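Local coordinates for protein BAG family molecular chaperone regulator 3 (Arabidopsis thaliana, PDB 4HWF) that binds the ATPase domain of HSP70/HSC70 chaperones through its BAG domain and probably regulates programmed cell death and stress responses as a co-chaperone, at residues K67-V70 with Q71-Q74. Sequence-based numbering, arbitrary orientation.
Sequences KMQV and QRVQ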
ATOM      1  N   LYS A  67       6.579 -10.753  -9.886  1.00 25.00           N
ATOM      2  CA  LYS A  67       7.114 -11.706  -8.914  1.00 28.59           C
ATOM      3  C   LYS A  67       7.281 -11.087  -7.515  1.00 27.92           C
ATOM      4  O   LYS A  67       6.893 -11.686  -6.523  1.00 26.28           O
ATOM      5  CB  LYS A  67       8.447 -12.250  -9.424  1.00 28.62           C
ATOM      6  CG  LYS A  67       9.097 -13.303  -8.545  1.00 38.14           C
ATOM      7  CD  LYS A  67      10.429 -13.747  -9.154  1.00 42.97           C
ATOM      8  CE  LYS A  67      11.078 -14.868  -8.348  1.00 49.28           C
ATOM      9  NZ  LYS A  67      12.381 -15.290  -8.956  1.00 56.07           N
ATOM     10  N   MET A  68       7.876  -9.898  -7.446  1.00 19.08           N
ATOM     11  CA  MET A  68       8.025  -9.176  -6.183  1.00 21.11           C
ATOM     12  C   MET A  68       6.660  -8.940  -5.521  1.00 20.17           C
ATOM     13  O   MET A  68       6.514  -9.112  -4.310  1.00 21.81           O
ATOM     14  CB  MET A  68       8.764  -7.839  -6.397  1.00 20.93           C
ATOM     15  CG  MET A  68      10.268  -7.970  -6.712  1.00 21.77           C
ATOM     16  SD  MET A  68      10.990  -6.524  -7.591  1.00 29.57           S
ATOM     17  CE  MET A  68       9.867  -5.356  -7.044  1.00  4.80           C
ATOM     18  N   GLN A  69       5.669  -8.532  -6.311  1.00 24.59           N
ATOM     19  CA  GLN A  69       4.327  -8.269  -5.782  1.00 27.38           C
ATOM     20  C   GLN A  69       3.641  -9.533  -5.250  1.00 31.93           C
ATOM     21  O   GLN A  69       3.045  -9.512  -4.174  1.00 31.17           O
ATOM     22  CB  GLN A  69       3.440  -7.585  -6.822  1.00 24.32           C
ATOM     23  CG  GLN A  69       1.988  -7.403  -6.406  1.00 24.70           C
ATOM     24  CD  GLN A  69       1.807  -6.406  -5.256  1.00 29.01           C
ATOM     25  OE1 GLN A  69       2.778  -5.878  -4.712  1.00 30.20           O
ATOM     26  NE2 GLN A  69       0.557  -6.154  -4.888  1.00 31.29           N
ATOM     27  N   VAL A  70       3.712 -10.626  -6.001  1.00 26.08           N
ATOM     28  CA  VAL A  70       3.130 -11.891  -5.535  1.00 27.98           C
ATOM     29  C   VAL A  70       3.804 -12.331  -4.234  1.00 29.58           C
ATOM     30  O   VAL A  70       3.140 -12.778  -3.311  1.00 35.40           O
ATOM     31  CB  VAL A  70       3.242 -13.014  -6.596  1.00 28.74           C
ATOM     32  CG1 VAL A  70       2.860 -14.374  -5.995  1.00 32.20           C
ATOM     33  CG2 VAL A  70       2.371 -12.697  -7.794  1.00 26.41           C
ATOM     34  N   GLN A  71       5.121 -12.163  -4.155  1.00 30.46           N
ATOM     35  CA  GLN A  71       5.899 -12.544  -2.974  1.00 31.04           C
ATOM     36  C   GLN A  71       5.513 -11.752  -1.716  1.00 38.79           C
ATOM     37  O   GLN A  71       5.315 -12.333  -0.644  1.00 38.03           O
ATOM     38  CB  GLN A  71       7.398 -12.361  -3.252  1.00 36.42           C
ATOM     39  CG  GLN A  71       8.344 -13.062  -2.267  1.00 42.33           C
ATOM     40  CD  GLN A  71       8.423 -12.394  -0.896  1.00 51.67           C
ATOM     41  OE1 GLN A  71       8.472 -11.158  -0.778  1.00 47.83           O
ATOM     42  NE2 GLN A  71       8.438 -13.216   0.157  1.00 55.04           N
ATOM     43  N   ARG A  72       5.413 -10.429  -1.839  1.00 32.72           N
ATOM     44  CA  ARG A  72       5.197  -9.593  -0.661  1.00 33.91           C
ATOM     45  C   ARG A  72       3.783  -9.722  -0.109  1.00 33.47           C
ATOM     46  O   ARG A  72       3.546  -9.484   1.070  1.00 37.21           O
ATOM     47  CB  ARG A  72       5.533  -8.128  -0.946  1.00 31.08           C
ATOM     48  CG  ARG A  72       4.526  -7.407  -1.819  1.00 30.10           C
ATOM     49  CD  ARG A  72       4.891  -5.924  -1.962  1.00 29.90           C
ATOM     50  NE  ARG A  72       6.247  -5.698  -2.469  1.00 27.02           N
ATOM     51  CZ  ARG A  72       6.529  -5.229  -3.686  1.00 27.25           C
ATOM     52  NH1 ARG A  72       5.544  -4.935  -4.534  1.00 23.49           N
ATOM     53  NH2 ARG A  72       7.796  -5.042  -4.053  1.00 27.55           N
ATOM     54  N   VAL A  73       2.844 -10.109  -0.960  1.00 30.03           N
ATOM     55  CA  VAL A  73       1.450 -10.215  -0.553  1.00 31.83           C
ATOM     56  C   VAL A  73       1.196 -11.439   0.342  1.00 37.85           C
ATOM     57  O   VAL A  73       0.249 -11.463   1.129  1.00 34.90           O
ATOM     58  CB  VAL A  73       0.533 -10.226  -1.796  1.00 33.93           C
ATOM     59  CG1 VAL A  73      -0.840 -10.739  -1.473  1.00 37.09           C
ATOM     60  CG2 VAL A  73       0.440  -8.813  -2.391  1.00 38.25           C
ATOM     61  N   GLN A  74       2.063 -12.441   0.226  1.00 39.34           N
ATOM     62  CA  GLN A  74       1.846 -13.737   0.874  1.00 42.28           C
ATOM     63  C   GLN A  74       1.755 -13.643   2.398  1.00 40.81           C
ATOM     64  O   GLN A  74       0.883 -14.243   2.998  1.00 41.84           O
ATOM     65  CB  GLN A  74       2.936 -14.733   0.457  1.00 43.06           C
ATOM     66  CG  GLN A  74       2.926 -15.047  -1.035  1.00 45.12           C
ATOM     67  CD  GLN A  74       1.533 -15.379  -1.558  1.00 49.61           C
ATOM     68  OE1 GLN A  74       0.773 -16.117  -0.922  1.00 51.12           O
ATOM     69  NE2 GLN A  74       1.190 -14.828  -2.726  1.00 48.43           N
TER
HETATM   70  O   HOH W   1       8.889  -9.040  -2.690  1.00 25.59           O
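Arg72 reaches back along its own helix to Gln69, and its NH1 donates to the amide oxygen OE1 of Gln69 over 2.9 Å. The donor lies in the plane of that carbonyl; the two side chains cross at about a right angle, with the amide and guanidinium planes turned 62° apart. CG of Arg72 sits between its backbone N and carbonyl carbon (chi1 73°), and a bend at chi3 lays the guanidinium over the preceding turn, with Met68 O above the centre of one face. Met68 crosses at the NH2 side, its methyl CE 3.7 Å from Arg72 NH2. This is the side of helix 62-86 that faces helix 36-57 in the three-helix bundle of the BAG domain: Met68, Gln69 and Arg72 all touch helix 36-57, where Asp54 takes a salt bridge from the same NH1. An alanine in place of Arg72 would probably leave Asp54 without its cationic mate and Gln69 OE1 without this donor, and set the glutamine amide freer to turn. At the other end of its amide, Gln69 NE2 lies 3.6 Å from Val73 CG2. Around the helix, Gln74 runs alongside Val70, and its NE2 donates to Val70 O at 2.9 Å, tilted 30° from the carbonyl plane; Val70 CG1 lies 3.7 Å from Gln74 NE2. Met68 O accepts Arg72 N at 3.0 Å and also a water, which donates a second hydrogen bond to Gln71 OE1. Gln71 N to Lys67 O and Val73 N to Gln69 O are further i to i+4 backbone hydrogen bonds of the alpha-helix.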